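Local coordinates for (S)-ureidoglycine aminohydrolase (Escherichia coli, PDB 1RC6), which catalyses the manganese-dependent hydrolysis of (S)-ureidoglycine to (S)-ureidoglycolate and ammonia during allantoin breakdown, at residues A[99-113]-A[143-155]. Numbering follows the deposited sequence.
Sequences KTFALSEGGYLYCPP and APWLVSGNASELE
Tyr108 and Tyr110 of strand 107-111 leave on the face they share with Val147 of the antiparallel strand 147-150, Tyr108 turned over that strand and Tyr110 running along the preceding residues 144-145. A chi1 of 70° tucks the Tyr108 ring between its own two backbone arms, carrying it across the partner strand; the rim of one face sits over the Ser148-Gly149 peptide, Gly149 N standing 3.7 Å above the ring plane. Its far end reaches Val147 CG1 and Leu154 CD2. The Tyr110 ring swings the other way, passing Trp145 O with CD1 at 3.4 Å, while its OH is hydrogen-bonded to Glu82 OE1 beside Pro144.

On the opposite face, Leu109 CD1 packs 3.5 Å from Leu146 CD1 and also sits over the rim of one face of the Phe101 ring. Ser148 OG, 3.3 Å from Phe101 CD2, donates to Tyr108 O at 2.9 Å in the carbonyl plane; Gly149 N makes that oxygen a double acceptor. At the type II turn Ser104-Gly107, Asn150 ND2 donates to Glu105 O (2.8 Å) from above the carbonyl plane, while OD1 accepts from Ser152 N in an Asx turn.

The pairing adds 147-150 as the outermost strand of the antiparallel six-stranded cupin sheet, next to 107-111 and then 81-89, while strand 99-104 pairs with 91-96 and Phe170 meets Tyr108 edge-to-face.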
loop_
_atom_site.group_PDB
_atom_site.type_symbol
_atom_site.label_atom_id
_atom_site.label_comp_id
_atom_site.label_asym_id
_atom_site.label_seq_id
_atom_site.Cartn_x
_atom_site.Cartn_y
_atom_site.Cartn_z
ATOM N N LYS A 99 -13.008 -16.862 8.484
ATOM C CA LYS A 99 -11.849 -17.690 8.166
ATOM C C LYS A 99 -10.606 -17.163 8.856
ATOM O O LYS A 99 -10.641 -16.117 9.502
ATOM C CB LYS A 99 -11.620 -17.732 6.660
ATOM C CG LYS A 99 -12.863 -18.043 5.852
ATOM C CD LYS A 99 -12.570 -17.926 4.375
ATOM C CE LYS A 99 -13.841 -17.746 3.563
ATOM N NZ LYS A 99 -13.512 -17.462 2.128
ATOM N N THR A 100 -9.505 -17.895 8.716
ATOM C CA THR A 100 -8.226 -17.518 9.318
ATOM C C THR A 100 -7.137 -17.650 8.271
ATOM O O THR A 100 -7.139 -18.598 7.503
ATOM C CB THR A 100 -7.855 -18.436 10.505
ATOM O OG1 THR A 100 -8.714 -18.159 11.616
ATOM C CG2 THR A 100 -6.414 -18.206 10.930
ATOM N N PHE A 101 -6.203 -16.706 8.240
ATOM C CA PHE A 101 -5.124 -16.767 7.268
ATOM C C PHE A 101 -3.770 -16.575 7.935
ATOM O O PHE A 101 -3.582 -15.652 8.726
ATOM C CB PHE A 101 -5.328 -15.701 6.192
ATOM C CG PHE A 101 -6.711 -15.691 5.600
ATOM C CD1 PHE A 101 -7.752 -15.047 6.248
ATOM C CD2 PHE A 101 -6.972 -16.346 4.398
ATOM C CE1 PHE A 101 -9.046 -15.048 5.707
ATOM C CE2 PHE A 101 -8.245 -16.361 3.851
ATOM C CZ PHE A 101 -9.290 -15.707 4.510
ATOM N N ALA A 102 -2.837 -17.465 7.625
ATOM C CA ALA A 102 -1.499 -17.385 8.179
ATOM C C ALA A 102 -0.686 -16.707 7.092
ATOM O O ALA A 102 -0.244 -17.349 6.136
ATOM C CB ALA A 102 -0.953 -18.782 8.469
ATOM N N LEU A 103 -0.496 -15.402 7.240
ATOM C CA LEU A 103 0.234 -14.642 6.248
ATOM C C LEU A 103 1.707 -14.451 6.567
ATOM O O LEU A 103 2.080 -14.036 7.666
ATOM C CB LEU A 103 -0.443 -13.285 6.057
ATOM C CG LEU A 103 -1.932 -13.388 5.708
ATOM C CD1 LEU A 103 -2.556 -11.999 5.688
ATOM C CD2 LEU A 103 -2.106 -14.085 4.376
ATOM N N SER A 104 2.542 -14.764 5.587
ATOM C CA SER A 104 3.982 -14.611 5.721
ATOM C C SER A 104 4.340 -13.468 4.773
ATOM O O SER A 104 3.453 -12.873 4.160
ATOM C CB SER A 104 4.693 -15.889 5.279
ATOM O OG SER A 104 4.625 -16.029 3.864
ATOM N N GLU A 105 5.625 -13.164 4.638
ATOM C CA GLU A 105 6.010 -12.088 3.749
ATOM C C GLU A 105 5.312 -12.245 2.403
ATOM O O GLU A 105 5.205 -13.350 1.873
ATOM C CB GLU A 105 7.520 -12.058 3.536
ATOM C CG GLU A 105 7.926 -10.973 2.560
ATOM C CD GLU A 105 9.409 -10.906 2.347
ATOM O OE1 GLU A 105 10.137 -10.707 3.343
ATOM O OE2 GLU A 105 9.844 -11.047 1.182
ATOM N N GLY A 106 4.834 -11.137 1.851
ATOM C CA GLY A 106 4.149 -11.206 0.576
ATOM C C GLY A 106 2.704 -11.650 0.716
ATOM O O GLY A 106 1.941 -11.597 -0.242
ATOM N N GLY A 107 2.318 -12.091 1.908
ATOM C CA GLY A 107 0.949 -12.520 2.111
ATOM C C GLY A 107 0.028 -11.318 2.080
ATOM O O GLY A 107 0.387 -10.257 2.585
ATOM N N TYR A 108 -1.153 -11.465 1.484
ATOM C CA TYR A 108 -2.086 -10.361 1.414
ATOM C C TYR A 108 -3.510 -10.801 1.687
ATOM O O TYR A 108 -3.849 -11.988 1.558
ATOM C CB TYR A 108 -2.024 -9.693 0.044
ATOM C CG TYR A 108 -2.577 -10.517 -1.107
ATOM C CD1 TYR A 108 -1.802 -11.490 -1.739
ATOM C CD2 TYR A 108 -3.864 -10.287 -1.594
ATOM C CE1 TYR A 108 -2.296 -12.208 -2.834
ATOM C CE2 TYR A 108 -4.362 -10.991 -2.679
ATOM C CZ TYR A 108 -3.574 -11.950 -3.300
ATOM O OH TYR A 108 -4.074 -12.623 -4.400
ATOM N N LEU A 109 -4.346 -9.836 2.063
ATOM C CA LEU A 109 -5.746 -10.092 2.341
ATOM C C LEU A 109 -6.638 -8.901 2.000
ATOM O O LEU A 109 -6.459 -7.804 2.535
ATOM C CB LEU A 109 -5.954 -10.444 3.815
ATOM C CG LEU A 109 -7.435 -10.491 4.216
ATOM C CD1 LEU A 109 -8.145 -11.589 3.450
ATOM C CD2 LEU A 109 -7.558 -10.726 5.705
ATOM N N TYR A 110 -7.602 -9.131 1.112
ATOM C CA TYR A 110 -8.564 -8.107 0.730
ATOM C C TYR A 110 -9.919 -8.456 1.338
ATOM O O TYR A 110 -10.322 -9.613 1.354
ATOM C CB TYR A 110 -8.709 -8.014 -0.798
ATOM C CG TYR A 110 -9.921 -7.197 -1.211
ATOM C CD1 TYR A 110 -11.187 -7.764 -1.237
ATOM C CD2 TYR A 110 -9.817 -5.824 -1.457
ATOM C CE1 TYR A 110 -12.325 -6.992 -1.477
ATOM C CE2 TYR A 110 -10.944 -5.045 -1.701
ATOM C CZ TYR A 110 -12.198 -5.636 -1.703
ATOM O OH TYR A 110 -13.323 -4.874 -1.898
ATOM N N CYS A 111 -10.622 -7.453 1.836
ATOM C CA CYS A 111 -11.943 -7.665 2.411
ATOM C C CYS A 111 -12.977 -6.748 1.772
ATOM O O CYS A 111 -12.801 -5.528 1.736
ATOM C CB CYS A 111 -11.943 -7.400 3.917
ATOM S SG CYS A 111 -11.076 -8.627 4.917
ATOM N N PRO A 112 -14.075 -7.326 1.253
ATOM C CA PRO A 112 -15.110 -6.497 0.636
ATOM C C PRO A 112 -15.726 -5.658 1.738
ATOM O O PRO A 112 -15.454 -5.873 2.910
ATOM C CB PRO A 112 -16.089 -7.525 0.078
ATOM C CG PRO A 112 -15.969 -8.655 1.068
ATOM C CD PRO A 112 -14.466 -8.748 1.232
ATOM N N PRO A 113 -16.567 -4.688 1.371
ATOM C CA PRO A 113 -17.233 -3.802 2.330
ATOM C C PRO A 113 -17.956 -4.568 3.419
ATOM O O PRO A 113 -18.601 -5.573 3.149
ATOM C CB PRO A 113 -18.215 -3.032 1.465
ATOM C CG PRO A 113 -17.546 -3.009 0.145
ATOM C CD PRO A 113 -17.007 -4.398 -0.001
ATOM N N ALA A 143 -20.530 -7.322 -7.293
ATOM C CA ALA A 143 -20.115 -7.273 -5.902
ATOM C C ALA A 143 -18.729 -7.898 -5.790
ATOM O O ALA A 143 -18.424 -8.863 -6.483
ATOM C CB ALA A 143 -21.114 -8.021 -5.034
ATOM N N PRO A 144 -17.867 -7.340 -4.925
ATOM C CA PRO A 144 -16.514 -7.872 -4.754
ATOM C C PRO A 144 -16.546 -9.016 -3.747
ATOM O O PRO A 144 -17.610 -9.385 -3.256
ATOM C CB PRO A 144 -15.749 -6.669 -4.240
ATOM C CG PRO A 144 -16.759 -6.063 -3.302
ATOM C CD PRO A 144 -18.079 -6.154 -4.071
ATOM N N TRP A 145 -15.384 -9.574 -3.437
ATOM C CA TRP A 145 -15.323 -10.667 -2.476
ATOM C C TRP A 145 -13.932 -10.841 -1.864
ATOM O O TRP A 145 -12.925 -10.410 -2.429
ATOM C CB TRP A 145 -15.761 -11.971 -3.139
ATOM C CG TRP A 145 -14.950 -12.324 -4.326
ATOM C CD1 TRP A 145 -13.778 -13.030 -4.349
ATOM C CD2 TRP A 145 -15.226 -11.950 -5.683
ATOM N NE1 TRP A 145 -13.307 -13.122 -5.642
ATOM C CE2 TRP A 145 -14.175 -12.469 -6.482
ATOM C CE3 TRP A 145 -16.259 -11.224 -6.299
ATOM C CZ2 TRP A 145 -14.128 -12.290 -7.877
ATOM C CZ3 TRP A 145 -16.216 -11.043 -7.682
ATOM C CH2 TRP A 145 -15.153 -11.578 -8.458
ATOM N N LEU A 146 -13.902 -11.482 -0.700
ATOM C CA LEU A 146 -12.667 -11.730 0.023
ATOM C C LEU A 146 -11.652 -12.398 -0.883
ATOM O O LEU A 146 -11.974 -13.336 -1.601
ATOM C CB LEU A 146 -12.974 -12.618 1.236
ATOM C CG LEU A 146 -11.973 -13.347 2.157
ATOM C CD1 LEU A 146 -10.571 -13.383 1.597
ATOM C CD2 LEU A 146 -11.993 -12.684 3.502
ATOM N N VAL A 147 -10.429 -11.892 -0.865
ATOM C CA VAL A 147 -9.351 -12.478 -1.647
ATOM C C VAL A 147 -8.127 -12.511 -0.745
ATOM O O VAL A 147 -7.870 -11.561 -0.013
ATOM C CB VAL A 147 -9.028 -11.649 -2.896
ATOM C CG1 VAL A 147 -7.889 -12.297 -3.665
ATOM C CG2 VAL A 147 -10.252 -11.534 -3.762
ATOM N N SER A 148 -7.383 -13.608 -0.787
ATOM C CA SER A 148 -6.194 -13.738 0.036
ATOM C C SER A 148 -5.175 -14.665 -0.626
ATOM O O SER A 148 -5.538 -15.555 -1.382
ATOM C CB SER A 148 -6.586 -14.267 1.413
ATOM O OG SER A 148 -5.456 -14.320 2.268
ATOM N N GLY A 149 -3.897 -14.445 -0.355
ATOM C CA GLY A 149 -2.867 -15.278 -0.946
ATOM C C GLY A 149 -1.489 -14.706 -0.678
ATOM O O GLY A 149 -1.301 -13.924 0.266
ATOM N N ASN A 150 -0.513 -15.090 -1.490
ATOM C CA ASN A 150 0.826 -14.569 -1.319
ATOM C C ASN A 150 1.285 -14.065 -2.664
ATOM O O ASN A 150 0.878 -14.590 -3.695
ATOM C CB ASN A 150 1.781 -15.651 -0.810
ATOM C CG ASN A 150 3.068 -15.065 -0.230
ATOM O OD1 ASN A 150 3.907 -14.520 -0.961
ATOM N ND2 ASN A 150 3.219 -15.159 1.101
ATOM N N ALA A 151 2.119 -13.034 -2.663
ATOM C CA ALA A 151 2.607 -12.475 -3.912
ATOM C C ALA A 151 3.295 -13.579 -4.698
ATOM O O ALA A 151 3.121 -13.704 -5.913
ATOM C CB ALA A 151 3.579 -11.339 -3.634
ATOM N N SER A 152 4.071 -14.385 -3.987
ATOM C CA SER A 152 4.786 -15.490 -4.603
ATOM C C SER A 152 3.902 -16.249 -5.602
ATOM O O SER A 152 4.301 -16.467 -6.747
ATOM C CB SER A 152 5.297 -16.445 -3.517
ATOM O OG SER A 152 4.234 -16.938 -2.714
ATOM N N GLU A 153 2.700 -16.628 -5.172
ATOM C CA GLU A 153 1.769 -17.375 -6.015
ATOM C C GLU A 153 1.008 -16.534 -7.046
ATOM O O GLU A 153 0.029 -16.997 -7.628
ATOM C CB GLU A 153 0.765 -18.145 -5.134
ATOM C CG GLU A 153 0.283 -17.363 -3.916
ATOM C CD GLU A 153 -1.007 -17.898 -3.300
ATOM O OE1 GLU A 153 -2.069 -17.797 -3.952
ATOM O OE2 GLU A 153 -0.960 -18.411 -2.159
ATOM N N LEU A 154 1.446 -15.304 -7.286
ATOM C CA LEU A 154 0.761 -14.455 -8.262
ATOM C C LEU A 154 1.388 -14.564 -9.635
ATOM O O LEU A 154 2.560 -14.900 -9.756
ATOM C CB LEU A 154 0.809 -12.987 -7.836
ATOM C CG LEU A 154 -0.159 -12.479 -6.773
ATOM C CD1 LEU A 154 0.055 -10.989 -6.572
ATOM C CD2 LEU A 154 -1.583 -12.747 -7.214
ATOM N N GLU A 155 0.609 -14.265 -10.669
ATOM C CA GLU A 155 1.111 -14.302 -12.037
ATOM C C GLU A 155 2.370 -13.450 -12.061
ATOM O O GLU A 155 2.651 -12.733 -11.105
ATOM C CB GLU A 155 0.086 -13.718 -13.014
ATOM C CG GLU A 155 -0.192 -12.217 -12.825
ATOM C CD GLU A 155 -1.311 -11.919 -11.833
ATOM O OE1 GLU A 155 -1.227 -12.363 -10.669
ATOM O OE2 GLU A 155 -2.279 -11.230 -12.225
#